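Local coordinates for protein methionyl-tRNA formyltransferase (Clostridium thermocellum, PDB 1ZGH) that probably transfers a formyl group from 10-formyltetrahydrofolate to the methionine of initiator methionyl-tRNA, preparing it to start protein synthesis, at residues P197-I202 / P224-K229; L117-E122 / D213-L218; F95-V101 / A132-G137. All coordinates share one frame; numbering follows the deposited sequence.

Interactions 1 and 2 lie about 12 Å apart, centre to centre, and touch where S200 and P224 meet L218. Interaction 3 is on the opposite side of the chain's centre, about 34 Å from interaction 1 and 28 Å from interaction 2, centre to centre. The most buried is interaction 2, which joins a helix of the formyl transferase region to one of the C-terminal region, mainly by aliphatic and selenium packing with one hydrogen bond from a side-chain amide. Interactions 1 and 3, both partly buried, each stay within one family region and rest on backbone bonding at a strand. In 197-202/224-229 a loop joins an outermost strand, whereas 95-101/132-137 pairs two inner strands where one enters the sheet and the other leaves it.

Interaction 1 of 3, residues P197-I202 / P224-K229; sequences PEQSEI and PRAFIK
The carbonyl oxygen of F227 is held from the loop by two groups: I202 N donates to it at 2.8 Å, with a nearly straight N-H...O angle of 169°, and E201 CA makes a C-H...O contact with the same F227 O at 3.2 Å. On the other side of E201, S200 O receives F227 N at 3.0 Å, the donor standing above the carbonyl plane, while A226 CA also brings its hydrogen to S200 O. Together the two N-H bonds form a single beta bridge centred on E201 and F227. A third bond comes from a side chain: the S200 hydroxyl, OG, donates to P224 O at 2.9 Å. The F227 ring folds back over the loop because CG lies between its backbone N and carbonyl carbon (chi1 77°). E201 CB then rests over one ring face, 4.0 Å from the F227 ring centroid, a CH-pi contact, while S200 CB and P197 O lie at the ring edge. From there E201 runs out extended, its carboxylate within 13° of the ring plane. A water joins its end to the strand, donating to E201 OE2 at 2.6 Å and accepting from K229 N at 3.0 Å; the K229 ammonium is near this carboxylate but beyond salt-bridge range. On the inner side I202 CD1 packs on A226 CB at 3.8 Å. The loop thus attaches to an outermost strand of the three-stranded antiparallel sheet in the C-terminal domain. F227 bonds to the loop, whereas A226 and I228 bond by their backbones to F237 and L235 of strand 233-243. Helix 208-217 closes the buried side, I211 touching I202 and I215 touching A226.

Interaction 2 of 3, residues L117-E122 / D213-L218; sequences LQNLIE and DYIRML
Selenomethionine M217 and I121 fill the middle of a nearly antiparallel helix pair that joins the formyl transferase region to the C-terminal domain, the axes of 117-122 and 213-217 running 159° apart and approaching to 10.1 Å. I121 has its CB toward the other helix, and its two branches part: CD1 meets M217 CB at 3.7 Å, and CG2 lies against D213 CB at 3.6 Å. CD1 also sits over one face of the R216 guanidinium. That group, edge-on to D213, forms a salt bridge in which NE and NH2 both donate to D213 OD1 from the same face of the carboxylate, while NH1 bonds to L152 O and G154 O. M217 leaves its helix with CG between backbone N and carbonyl carbon (chi1 83°), then extends across Q118: SE passes Q118 O and CA, and CE sits 3.7 Å above the centre of the Y214 ring. CE also meets CG of E122, whose carboxylate salt-bridges R195. Q118 CG lies beside M217 CG, and the bend at chi2 (77°) turns the amide to the C-terminal end of helix 208-217. There Q118 NE2 donates to M217 O at 3.0 Å, the acceptor close to the amide plane.

Interaction 3 of 3, residues F95-V101 / A132-G137; sequences FENFTCV and AIKVDG
V135 sits against F95 and C100 just past the antiparallel pairing of strands 100-104 and 127-134, neighbours within the six-stranded mixed sheet of the formyl transferase domain. Its CB lies 3.8 Å from C100 CB. Beyond it the branches separate: CG1, anti to the backbone N (chi1 178°), meets F95 CB at 3.5 Å and then CG and CD1 of that ring, obliquely, whereas CG2 turns to C100, 3.7 Å from C100 CB and slightly closer to C100 O. V135 thereby wedges between the end of helix 92-95 and the start of strand 100-104, with I90 and V102 also touching it. The backbone helps to hold this placement: V135 N donates to C100 O at 2.9 Å with an N-H...O angle of 162°. The same oxygen takes a C-H...O contact from K134 CA, and I133 O receives a matching one from V101 CA. V101 and K134 are a non-hydrogen-bonded antiparallel pair, their side chains on one face of the sheet, where both touch F145 of strand 144-151. Alongside them T99 CG2 meets the extended K134 chain at its CE, 4.1 Å away, and V101 CG1 reaches A132 CB at the same distance.

Interaction 1 of 3, residues P197-I202 / P224-K229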
loop_
_atom_site.group_PDB
_atom_site.type_symbol
_atom_site.label_atom_id
_atom_site.label_comp_id
_atom_site.label_asym_id
_atom_site.label_seq_id
_atom_site.Cartn_x
_atom_site.Cartn_y
_atom_site.Cartn_z
ATOM N N PRO A 197 10.009 2.815 12.684
ATOM C CA PRO A 197 11.024 1.737 12.633
ATOM C C PRO A 197 11.296 1.034 13.965
ATOM O O PRO A 197 11.517 -0.168 13.995
ATOM C CB PRO A 197 12.290 2.458 12.169
ATOM C CG PRO A 197 11.790 3.652 11.377
ATOM C CD PRO A 197 10.476 4.061 12.030
ATOM N N GLU A 198 11.259 1.779 15.070
ATOM C CA GLU A 198 11.444 1.182 16.394
ATOM C C GLU A 198 10.372 0.132 16.742
ATOM O O GLU A 198 10.621 -0.763 17.551
ATOM C CB GLU A 198 11.449 2.268 17.464
ATOM C CG GLU A 198 12.572 3.305 17.326
ATOM C CD GLU A 198 12.446 4.292 16.118
ATOM O OE1 GLU A 198 11.359 4.482 15.518
ATOM O OE2 GLU A 198 13.484 4.902 15.781
ATOM N N GLN A 199 9.194 0.228 16.136
ATOM C CA GLN A 199 8.090 -0.713 16.431
ATOM C C GLN A 199 8.259 -2.066 15.688
ATOM O O GLN A 199 7.413 -2.982 15.829
ATOM C CB GLN A 199 6.740 -0.093 16.062
ATOM C CG GLN A 199 6.349 1.075 16.963
ATOM C CD GLN A 199 5.090 1.762 16.447
ATOM O OE1 GLN A 199 5.148 2.634 15.582
ATOM N NE2 GLN A 199 3.946 1.357 16.977
ATOM N N SER A 200 9.353 -2.183 14.944
ATOM C CA SER A 200 9.800 -3.482 14.411
ATOM C C SER A 200 10.400 -4.467 15.430
ATOM O O SER A 200 10.620 -5.643 15.119
ATOM C CB SER A 200 10.822 -3.225 13.313
ATOM O OG SER A 200 10.192 -2.608 12.220
ATOM N N GLU A 201 10.650 -3.998 16.652
ATOM C CA GLU A 201 11.260 -4.798 17.689
ATOM C C GLU A 201 10.277 -5.858 18.200
ATOM O O GLU A 201 9.154 -5.532 18.553
ATOM C CB GLU A 201 11.748 -3.915 18.864
ATOM C CG GLU A 201 12.674 -4.683 19.809
ATOM C CD GLU A 201 13.203 -3.864 20.979
ATOM O OE1 GLU A 201 12.905 -2.662 21.067
ATOM O OE2 GLU A 201 13.932 -4.436 21.810
ATOM N N ILE A 202 10.703 -7.115 18.195
ATOM C CA ILE A 202 9.907 -8.241 18.669
ATOM C C ILE A 202 10.127 -8.345 20.196
ATOM O O ILE A 202 11.283 -8.345 20.654
ATOM C CB ILE A 202 10.385 -9.541 18.041
ATOM C CG1 ILE A 202 10.144 -9.559 16.519
ATOM C CG2 ILE A 202 9.776 -10.771 18.718
ATOM C CD1 ILE A 202 11.037 -10.581 15.797
ATOM N N PRO A 224 11.476 -1.828 7.369
ATOM C CA PRO A 224 12.433 -2.136 8.454
ATOM C C PRO A 224 12.122 -3.493 9.051
ATOM O O PRO A 224 11.089 -3.660 9.723
ATOM C CB PRO A 224 12.171 -1.044 9.507
ATOM C CG PRO A 224 10.737 -0.639 9.298
ATOM C CD PRO A 224 10.437 -0.871 7.813
ATOM N N ARG A 225 13.006 -4.457 8.820
ATOM C CA ARG A 225 12.751 -5.830 9.262
ATOM C C ARG A 225 12.494 -5.965 10.759
ATOM O O ARG A 225 13.060 -5.242 11.568
ATOM C CB ARG A 225 13.932 -6.734 8.902
ATOM C CG ARG A 225 14.158 -6.928 7.406
ATOM C CD ARG A 225 13.159 -7.792 6.735
ATOM N NE ARG A 225 13.486 -7.916 5.300
ATOM C CZ ARG A 225 13.175 -6.990 4.392
ATOM N NH1 ARG A 225 12.534 -5.881 4.773
ATOM N NH2 ARG A 225 13.506 -7.172 3.116
ATOM N N ALA A 226 11.745 -7.001 11.110
ATOM C CA ALA A 226 11.519 -7.366 12.483
ATOM C C ALA A 226 12.877 -7.678 13.130
ATOM O O ALA A 226 13.721 -8.329 12.534
ATOM C CB ALA A 226 10.592 -8.570 12.598
ATOM N N PHE A 227 13.052 -7.234 14.348
ATOM C CA PHE A 227 14.343 -7.395 15.016
ATOM C C PHE A 227 14.264 -7.612 16.528
ATOM O O PHE A 227 13.249 -7.297 17.168
ATOM C CB PHE A 227 15.253 -6.204 14.671
ATOM C CG PHE A 227 14.943 -4.956 15.395
ATOM C CD1 PHE A 227 15.592 -4.675 16.593
ATOM C CD2 PHE A 227 14.018 -4.045 14.894
ATOM C CE1 PHE A 227 15.335 -3.525 17.301
ATOM C CE2 PHE A 227 13.754 -2.852 15.594
ATOM C CZ PHE A 227 14.427 -2.591 16.802
ATOM N N ILE A 228 15.336 -8.186 17.073
ATOM C CA ILE A 228 15.649 -8.091 18.486
ATOM C C ILE A 228 17.039 -7.448 18.709
ATOM O O ILE A 228 17.877 -7.383 17.779
ATOM C CB ILE A 228 15.546 -9.456 19.152
ATOM C CG1 ILE A 228 16.693 -10.363 18.774
ATOM C CG2 ILE A 228 14.208 -10.154 18.793
ATOM C CD1 ILE A 228 16.744 -11.591 19.630
ATOM N N LYS A 229 17.251 -6.896 19.907
ATOM C CA LYS A 229 18.572 -6.400 20.344
ATOM C C LYS A 229 19.279 -7.506 21.177
ATOM O O LYS A 229 18.616 -8.252 21.885
ATOM C CB LYS A 229 18.427 -5.101 21.153
ATOM C CG LYS A 229 17.598 -4.015 20.472
ATOM C CD LYS A 229 17.506 -2.746 21.312
ATOM C CE LYS A 229 16.679 -1.637 20.652
ATOM N NZ LYS A 229 16.473 -0.525 21.657
HETATM O O HOH W 1 14.904 -6.861 21.773
#

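Interaction 2 of 3, residues L117-E122 / D213-L218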
loop_
_atom_site.group_PDB
_atom_site.type_symbol
_atom_site.label_atom_id
_atom_site.label_comp_id
_atom_site.label_asym_id
_atom_site.label_seq_id
_atom_site.Cartn_x
_atom_site.Cartn_y
_atom_site.Cartn_z
ATOM N N LEU A 117 -1.062 -2.481 6.397
ATOM C CA LEU A 117 -0.792 -3.924 6.391
ATOM C C LEU A 117 -0.385 -4.439 7.773
ATOM O O LEU A 117 -0.942 -5.417 8.259
ATOM C CB LEU A 117 0.256 -4.319 5.350
ATOM C CG LEU A 117 0.652 -5.816 5.455
ATOM C CD1 LEU A 117 -0.561 -6.731 5.295
ATOM C CD2 LEU A 117 1.640 -6.104 4.380
ATOM N N GLN A 118 0.562 -3.751 8.396
ATOM C CA GLN A 118 1.052 -4.093 9.711
ATOM C C GLN A 118 -0.042 -3.903 10.756
ATOM O O GLN A 118 -0.213 -4.750 11.631
ATOM C CB GLN A 118 2.311 -3.272 10.070
ATOM C CG GLN A 118 3.523 -3.528 9.180
ATOM C CD GLN A 118 3.461 -2.866 7.807
ATOM O OE1 GLN A 118 2.793 -1.851 7.650
ATOM N NE2 GLN A 118 4.146 -3.453 6.793
ATOM N N ASN A 119 -0.835 -2.842 10.629
ATOM C CA ASN A 119 -1.960 -2.644 11.545
ATOM C C ASN A 119 -3.029 -3.761 11.436
ATOM O O ASN A 119 -3.582 -4.206 12.453
ATOM C CB ASN A 119 -2.568 -1.275 11.340
ATOM C CG ASN A 119 -1.882 -0.201 12.173
ATOM O OD1 ASN A 119 -1.865 -0.282 13.423
ATOM N ND2 ASN A 119 -1.326 0.806 11.507
ATOM N N LEU A 120 -3.258 -4.261 10.212
ATOM C CA LEU A 120 -4.210 -5.371 9.989
ATOM C C LEU A 120 -3.688 -6.718 10.540
ATOM O O LEU A 120 -4.423 -7.439 11.204
ATOM C CB LEU A 120 -4.503 -5.524 8.490
ATOM C CG LEU A 120 -5.331 -4.376 7.887
ATOM C CD1 LEU A 120 -5.171 -4.401 6.348
ATOM C CD2 LEU A 120 -6.787 -4.476 8.308
ATOM N N ILE A 121 -2.429 -7.042 10.224
ATOM C CA ILE A 121 -1.797 -8.290 10.667
ATOM C C ILE A 121 -1.622 -8.324 12.186
ATOM O O ILE A 121 -1.998 -9.327 12.798
ATOM C CB ILE A 121 -0.499 -8.609 9.921
ATOM C CG1 ILE A 121 -0.824 -8.905 8.456
ATOM C CG2 ILE A 121 0.241 -9.865 10.558
ATOM C CD1 ILE A 121 0.402 -9.163 7.579
ATOM N N GLU A 122 -1.170 -7.230 12.809
ATOM C CA GLU A 122 -1.255 -7.100 14.299
ATOM C C GLU A 122 -2.608 -7.416 14.891
ATOM O O GLU A 122 -2.713 -7.935 16.019
ATOM C CB GLU A 122 -0.916 -5.682 14.738
ATOM C CG GLU A 122 0.543 -5.377 14.747
ATOM C CD GLU A 122 0.803 -4.013 15.374
ATOM O OE1 GLU A 122 0.415 -3.800 16.559
ATOM O OE2 GLU A 122 1.351 -3.149 14.662
ATOM N N ASP A 213 4.177 -13.494 12.511
ATOM C CA ASP A 213 3.436 -12.354 11.923
ATOM C C ASP A 213 4.326 -11.159 11.815
ATOM O O ASP A 213 4.353 -10.535 10.771
ATOM C CB ASP A 213 2.158 -12.038 12.701
ATOM C CG ASP A 213 1.074 -13.066 12.474
ATOM O OD1 ASP A 213 1.161 -13.785 11.466
ATOM O OD2 ASP A 213 0.152 -13.176 13.304
ATOM N N TYR A 214 5.052 -10.830 12.895
ATOM C CA TYR A 214 6.008 -9.681 12.875
ATOM C C TYR A 214 7.084 -9.792 11.783
ATOM O O TYR A 214 7.323 -8.864 11.033
ATOM C CB TYR A 214 6.663 -9.453 14.252
ATOM C CG TYR A 214 5.976 -8.368 15.044
ATOM C CD1 TYR A 214 4.648 -8.512 15.448
ATOM C CD2 TYR A 214 6.658 -7.197 15.398
ATOM C CE1 TYR A 214 4.002 -7.495 16.159
ATOM C CE2 TYR A 214 6.023 -6.171 16.121
ATOM C CZ TYR A 214 4.702 -6.334 16.486
ATOM O OH TYR A 214 4.076 -5.374 17.228
ATOM N N ILE A 215 7.735 -10.953 11.691
ATOM C CA ILE A 215 8.738 -11.163 10.673
ATOM C C ILE A 215 8.156 -11.038 9.253
ATOM O O ILE A 215 8.684 -10.263 8.429
ATOM C CB ILE A 215 9.462 -12.517 10.814
ATOM C CG1 ILE A 215 10.159 -12.608 12.184
ATOM C CG2 ILE A 215 10.464 -12.683 9.632
ATOM C CD1 ILE A 215 10.701 -13.990 12.469
ATOM N N ARG A 216 7.066 -11.751 8.971
ATOM C CA ARG A 216 6.499 -11.710 7.622
ATOM C C ARG A 216 5.933 -10.325 7.221
ATOM O O ARG A 216 6.074 -9.940 6.071
ATOM C CB ARG A 216 5.428 -12.764 7.415
ATOM C CG ARG A 216 4.045 -12.442 8.000
ATOM C CD ARG A 216 3.230 -13.706 7.995
ATOM N NE ARG A 216 1.950 -13.579 8.687
ATOM C CZ ARG A 216 0.827 -13.129 8.144
ATOM N NH1 ARG A 216 0.754 -12.755 6.863
ATOM N NH2 ARG A 216 -0.254 -13.106 8.875
HETATM N N MSE A 217 5.324 -9.619 8.173
HETATM C CA MSE A 217 4.619 -8.359 7.897
HETATM C C MSE A 217 5.612 -7.227 7.629
HETATM O O MSE A 217 5.235 -6.234 7.032
HETATM C CB MSE A 217 3.653 -7.961 9.005
HETATM C CG MSE A 217 4.283 -7.226 10.201
HETATM SE SE MSE A 217 3.025 -6.989 11.667
HETATM C CE MSE A 217 4.111 -5.636 12.757
ATOM N N LEU A 218 6.866 -7.406 8.063
ATOM C CA LEU A 218 7.963 -6.479 7.788
ATOM C C LEU A 218 8.989 -6.905 6.721
ATOM O O LEU A 218 9.990 -6.194 6.500
ATOM C CB LEU A 218 8.657 -6.142 9.112
ATOM C CG LEU A 218 7.721 -5.472 10.119
ATOM C CD1 LEU A 218 8.243 -5.588 11.548
ATOM C CD2 LEU A 218 7.440 -4.051 9.759
HETATM O O HOH W 2 -2.338 -11.961 11.790
#

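Interaction 3 of 3, residues F95-V101 / A132-G137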
loop_
_atom_site.group_PDB
_atom_site.type_symbol
_atom_site.label_atom_id
_atom_site.label_comp_id
_atom_site.label_asym_id
_atom_site.label_seq_id
_atom_site.Cartn_x
_atom_site.Cartn_y
_atom_site.Cartn_z
ATOM N N PHE A 95 -4.893 17.496 -5.406
ATOM C CA PHE A 95 -6.149 16.760 -5.188
ATOM C C PHE A 95 -7.414 17.631 -5.305
ATOM O O PHE A 95 -8.502 17.107 -5.491
ATOM C CB PHE A 95 -6.161 15.892 -3.914
ATOM C CG PHE A 95 -6.147 16.655 -2.620
ATOM C CD1 PHE A 95 -5.025 16.594 -1.787
ATOM C CD2 PHE A 95 -7.266 17.341 -2.180
ATOM C CE1 PHE A 95 -5.008 17.274 -0.564
ATOM C CE2 PHE A 95 -7.257 18.034 -0.960
ATOM C CZ PHE A 95 -6.128 18.007 -0.165
ATOM N N GLU A 96 -7.275 18.947 -5.226
ATOM C CA GLU A 96 -8.420 19.824 -5.409
ATOM C C GLU A 96 -8.707 20.143 -6.886
ATOM O O GLU A 96 -9.775 20.663 -7.212
ATOM C CB GLU A 96 -8.227 21.130 -4.648
ATOM C CG GLU A 96 -8.403 20.991 -3.140
ATOM C CD GLU A 96 -8.285 22.321 -2.427
ATOM O OE1 GLU A 96 -8.152 23.370 -3.104
ATOM O OE2 GLU A 96 -8.315 22.322 -1.180
ATOM N N ASN A 97 -7.747 19.879 -7.767
ATOM C CA ASN A 97 -7.896 20.248 -9.165
ATOM C C ASN A 97 -7.963 19.065 -10.108
ATOM O O ASN A 97 -8.263 19.249 -11.278
ATOM C CB ASN A 97 -6.771 21.209 -9.577
ATOM C CG ASN A 97 -6.857 22.551 -8.859
ATOM O OD1 ASN A 97 -7.787 23.322 -9.075
ATOM N ND2 ASN A 97 -5.896 22.824 -7.990
ATOM N N PHE A 98 -7.686 17.864 -9.614
ATOM C CA PHE A 98 -7.688 16.650 -10.422
ATOM C C PHE A 98 -8.259 15.519 -9.565
ATOM O O PHE A 98 -8.144 15.545 -8.335
ATOM C CB PHE A 98 -6.257 16.303 -10.898
ATOM C CG PHE A 98 -5.610 17.408 -11.679
ATOM C CD1 PHE A 98 -4.744 18.300 -11.055
ATOM C CD2 PHE A 98 -5.922 17.607 -13.031
ATOM C CE1 PHE A 98 -4.176 19.361 -11.768
ATOM C CE2 PHE A 98 -5.362 18.666 -13.755
ATOM C CZ PHE A 98 -4.494 19.550 -13.125
ATOM N N THR A 99 -8.873 14.537 -10.213
ATOM C CA THR A 99 -9.449 13.404 -9.520
ATOM C C THR A 99 -8.337 12.452 -9.158
ATOM O O THR A 99 -7.771 11.745 -10.004
ATOM C CB THR A 99 -10.535 12.694 -10.344
ATOM O OG1 THR A 99 -11.508 13.652 -10.740
ATOM C CG2 THR A 99 -11.236 11.644 -9.514
ATOM N N CYS A 100 -8.016 12.443 -7.876
ATOM C CA CYS A 100 -6.942 11.621 -7.364
ATOM C C CYS A 100 -7.551 10.394 -6.721
ATOM O O CYS A 100 -8.435 10.527 -5.881
ATOM C CB CYS A 100 -6.095 12.409 -6.370
ATOM S SG CYS A 100 -5.105 13.706 -7.110
ATOM N N VAL A 101 -7.050 9.217 -7.110
ATOM C CA VAL A 101 -7.542 7.926 -6.639
ATOM C C VAL A 101 -6.462 7.165 -5.864
ATOM O O VAL A 101 -5.456 6.753 -6.420
ATOM C CB VAL A 101 -8.024 7.054 -7.814
ATOM C CG1 VAL A 101 -8.719 5.801 -7.308
ATOM C CG2 VAL A 101 -8.939 7.877 -8.715
ATOM N N ALA A 132 -10.857 1.807 -3.355
ATOM C CA ALA A 132 -10.465 2.911 -4.232
ATOM C C ALA A 132 -11.246 4.136 -3.765
ATOM O O ALA A 132 -12.490 4.107 -3.725
ATOM C CB ALA A 132 -10.754 2.573 -5.677
ATOM N N ILE A 133 -10.520 5.187 -3.374
ATOM C CA ILE A 133 -11.125 6.410 -2.835
ATOM C C ILE A 133 -10.601 7.681 -3.479
ATOM O O ILE A 133 -9.464 7.734 -3.945
ATOM C CB ILE A 133 -10.904 6.542 -1.315
ATOM C CG1 ILE A 133 -9.425 6.797 -0.996
ATOM C CG2 ILE A 133 -11.409 5.289 -0.619
ATOM C CD1 ILE A 133 -9.143 7.012 0.475
ATOM N N LYS A 134 -11.452 8.699 -3.496
ATOM C CA LYS A 134 -11.110 9.995 -4.045
ATOM C C LYS A 134 -10.466 10.810 -2.944
ATOM O O LYS A 134 -11.102 11.107 -1.923
ATOM C CB LYS A 134 -12.363 10.731 -4.540
ATOM C CG LYS A 134 -12.021 11.952 -5.385
ATOM C CD LYS A 134 -13.230 12.703 -5.820
ATOM C CE LYS A 134 -12.827 13.977 -6.544
ATOM N NZ LYS A 134 -13.972 14.521 -7.330
ATOM N N VAL A 135 -9.224 11.193 -3.149
ATOM C CA VAL A 135 -8.483 11.986 -2.169
ATOM C C VAL A 135 -9.202 13.327 -1.882
ATOM O O VAL A 135 -9.587 14.038 -2.820
ATOM C CB VAL A 135 -7.067 12.240 -2.697
ATOM C CG1 VAL A 135 -6.255 13.096 -1.748
ATOM C CG2 VAL A 135 -6.379 10.884 -2.959
ATOM N N ASP A 136 -9.384 13.652 -0.601
ATOM C CA ASP A 136 -10.073 14.900 -0.205
ATOM C C ASP A 136 -9.319 15.675 0.871
ATOM O O ASP A 136 -9.900 16.551 1.521
ATOM C CB ASP A 136 -11.476 14.589 0.313
ATOM C CG ASP A 136 -11.457 13.747 1.609
ATOM O OD1 ASP A 136 -10.362 13.373 2.103
ATOM O OD2 ASP A 136 -12.547 13.449 2.125
ATOM N N GLY A 137 -8.053 15.354 1.099
ATOM C CA GLY A 137 -7.280 16.088 2.111
ATOM C C GLY A 137 -7.354 15.601 3.566
ATOM O O GLY A 137 -6.430 15.869 4.349
#